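Local coordinates for p800 reaction center core protein (PDB 5V8K), which forms the core of a symmetric homodimeric photosynthetic reaction center, holding bacteriochlorophylls, other pigments and an iron-sulfur cluster in the membrane of a heliobacterium, at residues 276-280 with 441-445; 445-449 with 583-587; 524-529 with 589-593. One frame throughout, in Å; residues are numbered along the deposited sequence.

In the fold
Interaction 1 brings helix 258-291 against helix 437-447 and closes a loop of 160 residues. Interaction 2 starts where interaction 1 ends, with I445 in both, and reaches on to helix 575-599 near the C terminus. Inside that span, at helix 520-539, interaction 3 opens; it closes on the same last helix, at 589-593, just beyond 583-587, so interactions 2 and 3 cross along the chain. The centres of interactions 1 and 2 lie about 10 Å apart, those of 2 and 3 about 13 Å. Together they tie four helices in the buried interior, with a bacteriochlorophyll g beside interaction 1, a lipid beside interaction 2 and a bacteriochlorophyll g' beside interaction 3.

Interaction 1: 276-280 with 441-445; sequences IGGVF and FYLAI. With GBF (Bacteriochlorophyll g), chain B.
F280 and F441, from two different helices, each turn a ring face to the same methyl group, CMD of a bacteriochlorophyll g. The two rings incline at 56° with centroids 5.4 Å apart, an oblique pair that is neither stacked nor edge-to-face, and the methyl sits near both. It lies 3.5 Å from CE2 of F441; F280 reaches farther over the pigment, its CE2 3.5 Å from C3D in the macrocycle. The opposite face of F441 is covered by CG1 of I445, one turn later on its own helix, so the ring is held between pigment and protein. CG of F441 stands anti to its backbone N, which swings the ring out between I276 and the pigment. CB of F280 lies 3.7 Å from CD1 of F441, and CB of F441 in turn packs on CD1 of F280. The backbones are antiparallel helices predicted to span the membrane, in a protein of the photosystem I PsaA/PsaB family, their local axes 10.0 Å apart at 164°. I276 packs between the helices on the side away from the pigment. Its CG2 branch meets CD1 of F441 and CD1 of I445, at 3.7 Å each, and also touches CB of A444, while its other branch extends to bring CD1 3.6 Å from A444 O. G277, bare of a side chain, faces the pigment directly: its CA is 3.8 Å from the methyl CMC and also packs on CE1 of F441. M399 of helix 376-401 touches both phenylalanines, and F7, whose N is hydrogen-bonded to this bacteriochlorophyll, packs on F280.

Interaction 2: 445-449 with 583-587; sequences IFFSL and CFLFF. With DGG (1-[glycerolylphosphonyl]-2-[8-(2-hexyl-cyclopropyl)-octanal-1-yl]-3-[hexadecanal-1-yl]-glycerol), chain C.
F446 lies against C583, and F587 against I445. F587 turns one ring face to I445, whose CG2 methyl stands 4.0 Å from the ring centroid in a CH-pi contact. The far rim of the same ring runs on to S448 and L449: CE1 lies 3.4 Å from OG of S448 and 3.7 Å from CD2 of L449, both approaching obliquely. The S448 hydroxyl is already engaged, donating a 2.7 Å hydrogen bond from OG to I445 O; chi1 of 75° folds it back to that carbonyl. F446 reaches across to helix 575-599 and is met in two ways. SG of C583 lies over one face, 4.3 Å from the ring centroid and 16° off the normal, a sulfur-aromatic contact; the same sulfur also touches CG2 of I445, at 3.7 Å. The CE1 edge points into the face of F586, a T-shaped pair with planes at 82°. This packing joins residues 445-449, on helix 437-447 and the start of 449-459, to helix 575-599, the last of the PsaA/PsaB-type fold and predicted to span the membrane. That last helix also serves the cofactors and the dimer: F586 touches a bacteriochlorophyll g' and F540 of the second subunit. F584, pointing away from 445-449, borders the lipid, one of whose tails ends with C33 4.0 Å from CD1 of I445.

Interaction 3: 524-529 with 589-593; sequences ALLGAH and MTIVC. With GB0 (Bacteriochlorophyll g'), chain D.
The imidazole of H529, touched by C593 across the contact, carries the CMA methyl of a bacteriochlorophyll g' over the centre of one face, 3.8 Å above its plane. At its edge, in plane, lies the pyrrole nitrogen NB, for the ring stands on the macrocycle and binds the magnesium through NE2 at 2.3 Å. SG of C593 comes to the ring obliquely, 60° off its normal, and lies 3.3 Å from CE1. C593 meets the pigment as well: its CB is 3.4 Å from CAD, on the side of the macrocycle that H529 occupies. The helices pack antiparallel at 165°, their axes 8.9 Å apart, a close approach that the small A528 at the centre permits. Its CB touches CG1 of V592 at 3.7 Å, SD of M589 and SG of C593, and the bent M589 chain also lays CB and CG on A528 O. L525 closes the other end, with CD2 on SG of C593. T590 faces the pigment's propionate arm and hydrogen-bonds to F586 O. In heliobacteria a pair of bacteriochlorophylls g' forms the primary electron donor, so this is probably one half of its site. ND1 of H529 donates a weak 2.7 Å bond to L525 O, which implies that the proton sits on ND1, that NE2 offers its lone pair to the magnesium, and that the carbonyl may make the axial ligand somewhat more electron-rich.

Interaction 1: 276-280 with 441-445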
loop_
_atom_site.group_PDB
_atom_site.type_symbol
_atom_site.label_atom_id
_atom_site.label_comp_id
_atom_site.label_asym_id
_atom_site.label_seq_id
_atom_site.Cartn_x
_atom_site.Cartn_y
_atom_site.Cartn_z
ATOM N N ILE A 276 -8.607 9.887 -19.749
ATOM C CA ILE A 276 -8.255 10.849 -18.723
ATOM C C ILE A 276 -7.276 11.869 -19.271
ATOM O O ILE A 276 -7.424 13.064 -19.028
ATOM C CB ILE A 276 -7.712 10.118 -17.486
ATOM C CG1 ILE A 276 -8.844 9.302 -16.859
ATOM C CG2 ILE A 276 -7.109 11.113 -16.493
ATOM C CD1 ILE A 276 -8.416 8.283 -15.833
ATOM N N GLY A 277 -6.272 11.423 -20.035
ATOM C CA GLY A 277 -5.356 12.366 -20.653
ATOM C C GLY A 277 -6.012 13.235 -21.701
ATOM O O GLY A 277 -5.652 14.401 -21.859
ATOM N N GLY A 278 -6.979 12.695 -22.435
ATOM C CA GLY A 278 -7.706 13.523 -23.381
ATOM C C GLY A 278 -8.513 14.604 -22.694
ATOM O O GLY A 278 -8.537 15.762 -23.136
ATOM N N VAL A 279 -9.199 14.243 -21.611
ATOM C CA VAL A 279 -9.961 15.231 -20.852
ATOM C C VAL A 279 -9.024 16.272 -20.247
ATOM O O VAL A 279 -9.351 17.465 -20.203
ATOM C CB VAL A 279 -10.825 14.522 -19.788
ATOM C CG1 VAL A 279 -11.475 15.524 -18.821
ATOM C CG2 VAL A 279 -11.909 13.716 -20.501
ATOM N N PHE A 280 -7.842 15.851 -19.785
ATOM C CA PHE A 280 -6.872 16.822 -19.287
ATOM C C PHE A 280 -6.523 17.857 -20.360
ATOM O O PHE A 280 -6.457 19.055 -20.073
ATOM C CB PHE A 280 -5.608 16.114 -18.796
ATOM C CG PHE A 280 -4.406 17.024 -18.770
ATOM C CD1 PHE A 280 -4.203 17.908 -17.723
ATOM C CD2 PHE A 280 -3.518 17.028 -19.825
ATOM C CE1 PHE A 280 -3.116 18.769 -17.723
ATOM C CE2 PHE A 280 -2.436 17.881 -19.834
ATOM C CZ PHE A 280 -2.234 18.758 -18.785
ATOM N N PHE A 441 -5.781 15.744 -12.634
ATOM C CA PHE A 441 -5.428 14.717 -13.610
ATOM C C PHE A 441 -4.814 13.499 -12.932
ATOM O O PHE A 441 -5.242 12.368 -13.170
ATOM C CB PHE A 441 -4.472 15.282 -14.660
ATOM C CG PHE A 441 -3.731 14.208 -15.415
ATOM C CD1 PHE A 441 -4.346 13.527 -16.431
ATOM C CD2 PHE A 441 -2.458 13.852 -15.047
ATOM C CE1 PHE A 441 -3.696 12.524 -17.113
ATOM C CE2 PHE A 441 -1.767 12.814 -15.713
ATOM C CZ PHE A 441 -2.387 12.148 -16.758
ATOM N N TYR A 442 -3.802 13.704 -12.079
ATOM C CA TYR A 442 -3.197 12.575 -11.374
ATOM C C TYR A 442 -4.240 11.829 -10.566
ATOM O O TYR A 442 -4.203 10.592 -10.484
ATOM C CB TYR A 442 -2.070 13.027 -10.442
ATOM C CG TYR A 442 -0.964 13.802 -11.069
ATOM C CD1 TYR A 442 -0.369 13.387 -12.252
ATOM C CD2 TYR A 442 -0.505 14.969 -10.487
ATOM C CE1 TYR A 442 0.618 14.116 -12.831
ATOM C CE2 TYR A 442 0.525 15.721 -11.069
ATOM C CZ TYR A 442 1.097 15.270 -12.250
ATOM O OH TYR A 442 2.092 16.014 -12.896
ATOM N N LEU A 443 -5.138 12.574 -9.882
ATOM C CA LEU A 443 -6.081 11.921 -9.000
ATOM C C LEU A 443 -7.043 11.059 -9.806
ATOM O O LEU A 443 -7.444 9.983 -9.361
ATOM C CB LEU A 443 -6.837 12.984 -8.156
ATOM C CG LEU A 443 -7.761 12.532 -7.028
ATOM C CD1 LEU A 443 -6.988 11.664 -6.008
ATOM C CD2 LEU A 443 -8.453 13.682 -6.294
ATOM N N ALA A 444 -7.422 11.507 -11.001
ATOM C CA ALA A 444 -8.280 10.666 -11.826
ATOM C C ALA A 444 -7.556 9.379 -12.237
ATOM O O ALA A 444 -8.154 8.293 -12.239
ATOM C CB ALA A 444 -8.778 11.446 -13.032
ATOM N N ILE A 445 -6.249 9.467 -12.520
ATOM C CA ILE A 445 -5.463 8.268 -12.813
ATOM C C ILE A 445 -5.520 7.292 -11.640
ATOM O O ILE A 445 -5.704 6.088 -11.827
ATOM C CB ILE A 445 -4.008 8.641 -13.150
ATOM C CG1 ILE A 445 -3.923 9.503 -14.444
ATOM C CG2 ILE A 445 -3.154 7.380 -13.254
ATOM C CD1 ILE A 445 -4.326 8.746 -15.741
HETATM MG MG GBF B . -0.184 14.889 -23.569
HETATM C CHA GBF B . 1.620 17.388 -21.837
HETATM C CHB GBF B . 1.137 16.018 -26.390
HETATM C CHC GBF B . -1.331 11.934 -24.975
HETATM C CHD GBF B . -0.996 13.597 -20.337
HETATM N NA GBF B . 0.995 16.430 -24.028
HETATM C C1A GBF B . 1.731 17.297 -23.326
HETATM C C2A GBF B . 2.445 18.396 -24.067
HETATM C C3A GBF B . 1.984 18.099 -25.494
HETATM C C4A GBF B . 1.347 16.756 -25.283
HETATM C CMA GBF B . 0.962 19.102 -26.018
HETATM C CAA GBF B . 3.966 18.443 -23.962
HETATM C CBA GBF B . 4.605 17.105 -24.300
HETATM C CGA GBF B . 6.088 17.256 -24.557
HETATM O O1A GBF B . 6.566 18.348 -24.821
HETATM O O2A GBF B . 6.737 16.081 -25.087
HETATM N NB GBF B . -0.055 14.083 -25.440
HETATM C C1B GBF B . 0.434 14.725 -26.525
HETATM C C2B GBF B . 0.160 13.984 -27.677
HETATM C C3B GBF B . -0.520 12.829 -27.258
HETATM C C4B GBF B . -0.646 12.948 -25.852
HETATM C CMB GBF B . 0.597 14.383 -29.072
HETATM C CAB GBF B . -1.048 11.706 -28.089
HETATM C CBB GBF B . -1.196 11.625 -29.413
HETATM N NC GBF B . -1.066 13.198 -22.809
HETATM C C1C GBF B . -1.384 12.090 -23.488
HETATM C C2C GBF B . -1.818 10.813 -22.861
HETATM C C3C GBF B . -1.633 11.434 -21.545
HETATM C C4C GBF B . -1.256 12.772 -21.538
HETATM C CMC GBF B . -3.271 10.600 -23.249
HETATM C CAC GBF B . -1.858 10.722 -20.267
HETATM C CBC GBF B . -2.299 9.289 -20.160
HETATM N ND GBF B . 0.192 15.240 -21.618
HETATM C C1D GBF B . -0.203 14.830 -20.428
HETATM C C2D GBF B . 0.154 15.578 -19.055
HETATM C C3D GBF B . 0.828 16.531 -19.802
HETATM C C4D GBF B . 0.876 16.366 -21.223
HETATM C CMD GBF B . -0.192 15.357 -17.611
HETATM C CAD GBF B . 1.766 17.631 -19.492
HETATM O OBD GBF B . 1.916 18.378 -18.487
HETATM C CBD GBF B . 2.247 18.219 -20.784
HETATM C CGD GBF B . 1.712 19.583 -20.934
HETATM O O1D GBF B . 2.356 20.596 -20.744
HETATM O O2D GBF B . 0.360 19.691 -21.372
HETATM C CED GBF B . -0.290 20.909 -21.092
HETATM C C1 GBF B . 8.119 15.830 -24.848
HETATM C C2 GBF B . 8.481 14.507 -25.472
HETATM C C3 GBF B . 9.051 14.417 -26.689
HETATM C C4 GBF B . 9.371 15.669 -27.484
HETATM C C5 GBF B . 9.358 13.023 -27.209
HETATM C C6 GBF B . 10.578 13.020 -28.118
HETATM C C7 GBF B . 11.081 11.605 -28.301
HETATM C C8 GBF B . 12.382 11.258 -28.178
HETATM C C9 GBF B . 13.440 12.281 -27.862
HETATM C C10 GBF B . 12.843 9.833 -28.391
HETATM C C11 GBF B . 12.005 8.825 -27.617
HETATM C C12 GBF B . 11.924 7.526 -28.391
HETATM C C13 GBF B . 11.329 6.468 -27.830
HETATM C C14 GBF B . 10.767 6.616 -26.449
HETATM C C15 GBF B . 11.222 5.149 -28.560
#

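Interaction 2: 445-449 with 583-587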
loop_
_atom_site.group_PDB
_atom_site.type_symbol
_atom_site.label_atom_id
_atom_site.label_comp_id
_atom_site.label_asym_id
_atom_site.label_seq_id
_atom_site.Cartn_x
_atom_site.Cartn_y
_atom_site.Cartn_z
ATOM N N ILE A 445 -6.249 9.467 -12.520
ATOM C CA ILE A 445 -5.463 8.268 -12.813
ATOM C C ILE A 445 -5.520 7.292 -11.640
ATOM O O ILE A 445 -5.704 6.088 -11.827
ATOM C CB ILE A 445 -4.008 8.641 -13.150
ATOM C CG1 ILE A 445 -3.923 9.503 -14.444
ATOM C CG2 ILE A 445 -3.154 7.380 -13.254
ATOM C CD1 ILE A 445 -4.326 8.746 -15.741
ATOM N N PHE A 446 -5.307 7.798 -10.421
ATOM C CA PHE A 446 -5.393 6.985 -9.202
ATOM C C PHE A 446 -6.766 6.337 -9.074
ATOM O O PHE A 446 -6.882 5.135 -8.819
ATOM C CB PHE A 446 -5.164 7.851 -7.948
ATOM C CG PHE A 446 -3.732 8.200 -7.664
ATOM C CD1 PHE A 446 -2.795 7.220 -7.439
ATOM C CD2 PHE A 446 -3.343 9.524 -7.568
ATOM C CE1 PHE A 446 -1.434 7.560 -7.156
ATOM C CE2 PHE A 446 -2.006 9.888 -7.303
ATOM C CZ PHE A 446 -1.050 8.889 -7.102
ATOM N N PHE A 447 -7.821 7.155 -9.152
ATOM C CA PHE A 447 -9.191 6.672 -8.979
ATOM C C PHE A 447 -9.575 5.636 -10.043
ATOM O O PHE A 447 -10.450 4.786 -9.807
ATOM C CB PHE A 447 -10.165 7.863 -9.042
ATOM C CG PHE A 447 -10.284 8.689 -7.743
ATOM C CD1 PHE A 447 -9.385 8.561 -6.697
ATOM C CD2 PHE A 447 -11.319 9.584 -7.599
ATOM C CE1 PHE A 447 -9.520 9.333 -5.526
ATOM C CE2 PHE A 447 -11.451 10.363 -6.428
ATOM C CZ PHE A 447 -10.546 10.216 -5.397
ATOM N N SER A 448 -8.957 5.711 -11.226
ATOM C CA SER A 448 -9.335 4.830 -12.336
ATOM C C SER A 448 -9.051 3.375 -12.027
ATOM O O SER A 448 -9.584 2.493 -12.707
ATOM C CB SER A 448 -8.621 5.231 -13.636
ATOM O OG SER A 448 -7.245 4.840 -13.631
ATOM N N LEU A 449 -8.235 3.102 -11.020
ATOM C CA LEU A 449 -8.092 1.738 -10.534
ATOM C C LEU A 449 -9.392 1.131 -10.025
ATOM O O LEU A 449 -9.496 -0.104 -10.005
ATOM C CB LEU A 449 -7.049 1.656 -9.422
ATOM C CG LEU A 449 -5.659 2.057 -9.911
ATOM C CD1 LEU A 449 -4.681 2.115 -8.774
ATOM C CD2 LEU A 449 -5.134 1.086 -10.981
ATOM N N CYS A 583 2.771 9.199 -9.329
ATOM C CA CYS A 583 1.513 8.736 -9.884
ATOM C C CYS A 583 1.761 7.747 -11.012
ATOM O O CYS A 583 1.152 6.679 -11.048
ATOM C CB CYS A 583 0.672 9.924 -10.352
ATOM S SG CYS A 583 -0.850 9.474 -11.242
ATOM N N PHE A 584 2.654 8.094 -11.942
ATOM C CA PHE A 584 2.980 7.209 -13.055
ATOM C C PHE A 584 3.376 5.821 -12.557
ATOM O O PHE A 584 2.843 4.810 -13.021
ATOM C CB PHE A 584 4.111 7.797 -13.920
ATOM C CG PHE A 584 4.552 6.865 -14.982
ATOM C CD1 PHE A 584 3.814 6.750 -16.147
ATOM C CD2 PHE A 584 5.635 6.041 -14.795
ATOM C CE1 PHE A 584 4.173 5.875 -17.131
ATOM C CE2 PHE A 584 6.000 5.143 -15.796
ATOM C CZ PHE A 584 5.252 5.076 -16.967
ATOM N N LEU A 585 4.316 5.753 -11.614
ATOM C CA LEU A 585 4.799 4.472 -11.126
ATOM C C LEU A 585 3.805 3.738 -10.222
ATOM O O LEU A 585 3.809 2.503 -10.193
ATOM C CB LEU A 585 6.119 4.667 -10.390
ATOM C CG LEU A 585 7.329 5.009 -11.241
ATOM C CD1 LEU A 585 8.513 5.247 -10.319
ATOM C CD2 LEU A 585 7.664 3.895 -12.259
ATOM N N PHE A 586 3.010 4.467 -9.431
ATOM C CA PHE A 586 2.006 3.840 -8.588
ATOM C C PHE A 586 1.002 3.096 -9.459
ATOM O O PHE A 586 0.763 1.894 -9.283
ATOM C CB PHE A 586 1.329 4.943 -7.724
ATOM C CG PHE A 586 0.377 4.451 -6.732
ATOM C CD1 PHE A 586 -0.857 4.004 -7.094
ATOM C CD2 PHE A 586 0.707 4.485 -5.405
ATOM C CE1 PHE A 586 -1.782 3.587 -6.143
ATOM C CE2 PHE A 586 -0.198 4.089 -4.422
ATOM C CZ PHE A 586 -1.453 3.619 -4.807
ATOM N N PHE A 587 0.553 3.822 -10.438
ATOM C CA PHE A 587 -0.406 3.325 -11.425
ATOM C C PHE A 587 0.166 2.116 -12.250
ATOM O O PHE A 587 -0.408 1.076 -12.342
ATOM C CB PHE A 587 -0.913 4.395 -12.412
ATOM C CG PHE A 587 -1.972 3.905 -13.381
ATOM C CD1 PHE A 587 -3.275 3.708 -12.973
ATOM C CD2 PHE A 587 -1.687 3.673 -14.720
ATOM C CE1 PHE A 587 -4.221 3.298 -13.850
ATOM C CE2 PHE A 587 -2.646 3.258 -15.581
ATOM C CZ PHE A 587 -3.915 3.081 -15.149
HETATM C C11 DGG C . 10.152 6.358 -14.405
HETATM C C10 DGG C . 10.591 7.698 -14.945
HETATM C C9 DGG C . 9.502 8.247 -15.850
HETATM C C8 DGG C . 8.138 8.283 -15.182
HETATM C C7 DGG C . 6.986 8.455 -16.163
HETATM C C6 DGG C . 6.779 9.858 -16.698
HETATM C C5 DGG C . 7.275 10.899 -15.732
HETATM C C4 DGG C . 7.168 12.296 -16.303
HETATM C C3 DGG C . 7.667 13.306 -15.287
HETATM C C2 DGG C . 7.501 14.723 -15.785
HETATM C C1 DGG C . 8.064 15.675 -14.774
HETATM O O1 DGG C . 8.926 15.336 -14.032
HETATM O O17 DGG C . 7.581 17.000 -14.656
HETATM C C17 DGG C . 8.262 17.980 -13.906
HETATM C C19 DGG C . 7.646 19.348 -14.201
HETATM O O19 DGG C . 6.313 19.389 -13.694
HETATM C C21 DGG C . 5.219 19.608 -14.599
HETATM O O21 DGG C . 5.408 20.465 -15.413
HETATM C C22 DGG C . 3.993 18.734 -14.507
HETATM C C23 DGG C . 4.253 17.258 -14.871
HETATM C C24 DGG C . 3.422 16.659 -16.013
HETATM C C25 DGG C . 4.181 15.831 -17.063
HETATM C C26 DGG C . 3.364 14.719 -17.703
HETATM C C27 DGG C . 3.254 13.520 -16.782
HETATM C C28 DGG C . 2.380 12.415 -17.350
HETATM C C29 DGG C . 2.574 11.105 -16.610
HETATM C C30 DGG C . 2.055 10.996 -15.186
HETATM C C31 DGG C . 1.151 9.797 -15.027
HETATM C C32 DGG C . 0.475 9.433 -16.324
HETATM C C33 DGG C . -0.425 8.237 -16.176
HETATM C C18 DGG C . 8.454 20.481 -13.606
HETATM P P DGG C . 9.395 21.687 -11.662
HETATM O OP1 DGG C . 8.968 22.926 -12.348
HETATM O OP2 DGG C . 8.449 20.553 -12.199
HETATM O OP3 DGG C . 10.740 21.141 -11.927
HETATM O OP4 DGG C . 9.303 21.850 -10.092
HETATM C C40 DGG C . 10.485 22.026 -9.308
HETATM C C41 DGG C . 10.447 23.280 -8.413
HETATM O O42 DGG C . 9.542 24.258 -8.922
HETATM C C43 DGG C . 11.821 23.930 -8.156
HETATM O O44 DGG C . 12.742 22.938 -7.712
#

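Interaction 3: 524-529 with 589-593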
loop_
_atom_site.group_PDB
_atom_site.type_symbol
_atom_site.label_atom_id
_atom_site.label_comp_id
_atom_site.label_asym_id
_atom_site.label_seq_id
_atom_site.Cartn_x
_atom_site.Cartn_y
_atom_site.Cartn_z
ATOM N N ALA A 524 8.306 -10.596 -10.885
ATOM C CA ALA A 524 7.611 -9.408 -11.332
ATOM C C ALA A 524 6.797 -8.792 -10.205
ATOM O O ALA A 524 6.828 -7.573 -10.001
ATOM C CB ALA A 524 6.705 -9.741 -12.498
ATOM N N LEU A 525 6.043 -9.626 -9.476
ATOM C CA LEU A 525 5.240 -9.130 -8.373
ATOM C C LEU A 525 6.121 -8.468 -7.342
ATOM O O LEU A 525 5.866 -7.343 -6.933
ATOM C CB LEU A 525 4.438 -10.257 -7.718
ATOM C CG LEU A 525 3.144 -10.770 -8.301
ATOM C CD1 LEU A 525 2.518 -11.777 -7.356
ATOM C CD2 LEU A 525 2.177 -9.700 -8.509
ATOM N N LEU A 526 7.158 -9.169 -6.896
ATOM C CA LEU A 526 7.996 -8.634 -5.836
ATOM C C LEU A 526 8.643 -7.323 -6.243
ATOM O O LEU A 526 8.684 -6.380 -5.450
ATOM C CB LEU A 526 9.076 -9.634 -5.444
ATOM C CG LEU A 526 8.602 -10.866 -4.678
ATOM C CD1 LEU A 526 9.745 -11.860 -4.600
ATOM C CD2 LEU A 526 8.196 -10.489 -3.323
ATOM N N GLY A 527 9.176 -7.241 -7.464
ATOM C CA GLY A 527 9.820 -5.995 -7.870
ATOM C C GLY A 527 8.817 -4.857 -7.993
ATOM O O GLY A 527 9.066 -3.734 -7.557
ATOM N N ALA A 528 7.656 -5.143 -8.559
ATOM C CA ALA A 528 6.632 -4.126 -8.684
ATOM C C ALA A 528 6.139 -3.629 -7.321
ATOM O O ALA A 528 5.836 -2.437 -7.155
ATOM C CB ALA A 528 5.477 -4.695 -9.496
ATOM N N HIS A 529 5.995 -4.537 -6.353
ATOM C CA HIS A 529 5.554 -4.141 -5.027
ATOM C C HIS A 529 6.565 -3.192 -4.389
ATOM O O HIS A 529 6.183 -2.206 -3.748
ATOM C CB HIS A 529 5.329 -5.365 -4.117
ATOM C CG HIS A 529 4.057 -6.092 -4.365
ATOM N ND1 HIS A 529 3.703 -6.582 -5.603
ATOM C CD2 HIS A 529 3.050 -6.433 -3.527
ATOM C CE1 HIS A 529 2.531 -7.185 -5.516
ATOM N NE2 HIS A 529 2.121 -7.107 -4.269
ATOM N N MET A 589 2.889 0.203 -11.675
ATOM C CA MET A 589 3.253 -0.982 -10.896
ATOM C C MET A 589 2.020 -1.792 -10.485
ATOM O O MET A 589 2.082 -3.027 -10.408
ATOM C CB MET A 589 4.078 -0.595 -9.674
ATOM C CG MET A 589 5.488 -0.097 -9.969
ATOM S SD MET A 589 6.511 -1.229 -10.913
ATOM C CE MET A 589 6.345 -0.446 -12.464
ATOM N N THR A 590 0.895 -1.128 -10.249
ATOM C CA THR A 590 -0.354 -1.855 -10.056
ATOM C C THR A 590 -0.701 -2.649 -11.308
ATOM O O THR A 590 -1.042 -3.835 -11.237
ATOM C CB THR A 590 -1.480 -0.890 -9.724
ATOM O OG1 THR A 590 -1.190 -0.182 -8.496
ATOM C CG2 THR A 590 -2.745 -1.641 -9.585
ATOM N N ILE A 591 -0.574 -2.018 -12.474
ATOM C CA ILE A 591 -0.859 -2.700 -13.730
ATOM C C ILE A 591 0.098 -3.889 -13.952
ATOM O O ILE A 591 -0.312 -4.930 -14.477
ATOM C CB ILE A 591 -0.817 -1.694 -14.902
ATOM C CG1 ILE A 591 -1.873 -0.596 -14.763
ATOM C CG2 ILE A 591 -1.055 -2.415 -16.230
ATOM C CD1 ILE A 591 -3.234 -1.052 -14.353
ATOM N N VAL A 592 1.372 -3.766 -13.549
ATOM C CA VAL A 592 2.320 -4.884 -13.687
ATOM C C VAL A 592 1.823 -6.093 -12.904
ATOM O O VAL A 592 1.907 -7.241 -13.362
ATOM C CB VAL A 592 3.726 -4.488 -13.203
ATOM C CG1 VAL A 592 4.578 -5.731 -12.930
ATOM C CG2 VAL A 592 4.406 -3.558 -14.197
ATOM N N CYS A 593 1.328 -5.847 -11.692
ATOM C CA CYS A 593 0.833 -6.921 -10.841
ATOM C C CYS A 593 -0.355 -7.610 -11.500
ATOM O O CYS A 593 -0.428 -8.850 -11.545
ATOM C CB CYS A 593 0.468 -6.347 -9.483
ATOM S SG CYS A 593 1.913 -5.865 -8.474
HETATM C C1 GB0 D . -5.989 -0.766 -5.685
HETATM C C2 GB0 D . -7.045 -1.752 -6.088
HETATM C C3 GB0 D . -7.178 -2.846 -5.380
HETATM C C4 GB0 D . -6.320 -3.129 -4.199
HETATM C C5 GB0 D . -8.214 -3.805 -5.802
HETATM C C6 GB0 D . -9.141 -4.100 -4.655
HETATM N NB GB0 D . 0.442 -6.638 -1.386
HETATM N ND GB0 D . -0.835 -8.274 -4.756
HETATM C C10 GB0 D . -12.269 -5.772 -6.173
HETATM C C11 GB0 D . -13.674 -5.426 -5.727
HETATM C C12 GB0 D . -14.554 -6.649 -5.849
HETATM C C13 GB0 D . -15.884 -6.509 -5.934
HETATM C C14 GB0 D . -16.514 -5.160 -5.955
HETATM C C15 GB0 D . -16.814 -7.689 -5.987
HETATM C C1A GB0 D . -1.236 -5.203 -4.974
HETATM C C1B GB0 D . 0.765 -5.362 -1.186
HETATM C C1C GB0 D . 0.475 -9.725 -1.369
HETATM C C1D GB0 D . -0.899 -9.447 -5.323
HETATM C C2A GB0 D . -1.075 -3.747 -5.350
HETATM C C2B GB0 D . 1.408 -5.276 0.034
HETATM C C2C GB0 D . 0.526 -11.144 -0.927
HETATM C C2D GB0 D . -1.492 -9.695 -6.770
HETATM C C3A GB0 D . 0.014 -3.319 -4.392
HETATM C C3B GB0 D . 1.486 -6.532 0.590
HETATM C C3C GB0 D . 0.117 -11.526 -2.295
HETATM C C3D GB0 D . -1.742 -8.329 -6.863
HETATM C C4A GB0 D . -0.042 -4.494 -3.459
HETATM C C4B GB0 D . 0.910 -7.387 -0.350
HETATM C C4C GB0 D . -0.060 -10.495 -3.202
HETATM C C4D GB0 D . -1.373 -7.499 -5.759
HETATM C C7 GB0 D . -10.152 -5.100 -5.136
HETATM C C8 GB0 D . -11.298 -4.717 -5.705
HETATM C C9 GB0 D . -11.577 -3.266 -5.932
HETATM C CAA GB0 D . -2.348 -2.934 -5.163
HETATM C CAB GB0 D . 2.099 -6.731 1.931
HETATM C CAC GB0 D . -0.111 -12.907 -2.770
HETATM C CAD GB0 D . -2.331 -7.463 -7.889
HETATM C CBA GB0 D . -2.184 -1.518 -5.706
HETATM C CBB GB0 D . 2.517 -7.837 2.452
HETATM C CBC GB0 D . 0.064 -14.117 -1.883
HETATM C CBD GB0 D . -2.297 -6.056 -7.369
HETATM C CED GB0 D . -5.437 -4.399 -8.591
HETATM C CGA GB0 D . -3.476 -0.743 -5.592
HETATM C CGD GB0 D . -3.705 -5.593 -7.324
HETATM C CHA GB0 D . -1.616 -6.148 -6.050
HETATM C CHB GB0 D . 0.448 -4.336 -2.192
HETATM C CHC GB0 D . 0.835 -8.859 -0.228
HETATM C CHD GB0 D . -0.472 -10.648 -4.596
HETATM C CMA GB0 D . 1.436 -3.212 -4.991
HETATM C CMB GB0 D . 1.865 -4.047 0.731
HETATM C CMC GB0 D . 1.966 -11.522 -0.561
HETATM C CMD GB0 D . -1.693 -10.874 -7.623
HETATM N NA GB0 D . -0.449 -5.643 -3.989
HETATM N NC GB0 D . 0.161 -9.323 -2.589
HETATM O O1A GB0 D . -3.560 0.298 -4.953
HETATM O O1D GB0 D . -4.522 -5.908 -6.468
HETATM O O2A GB0 D . -4.724 -1.374 -5.985
HETATM O O2D GB0 D . -4.090 -4.749 -8.399
HETATM O OBD GB0 D . -2.758 -7.642 -9.078
HETATM MG MG GB0 D . 0.053 -7.400 -3.223
#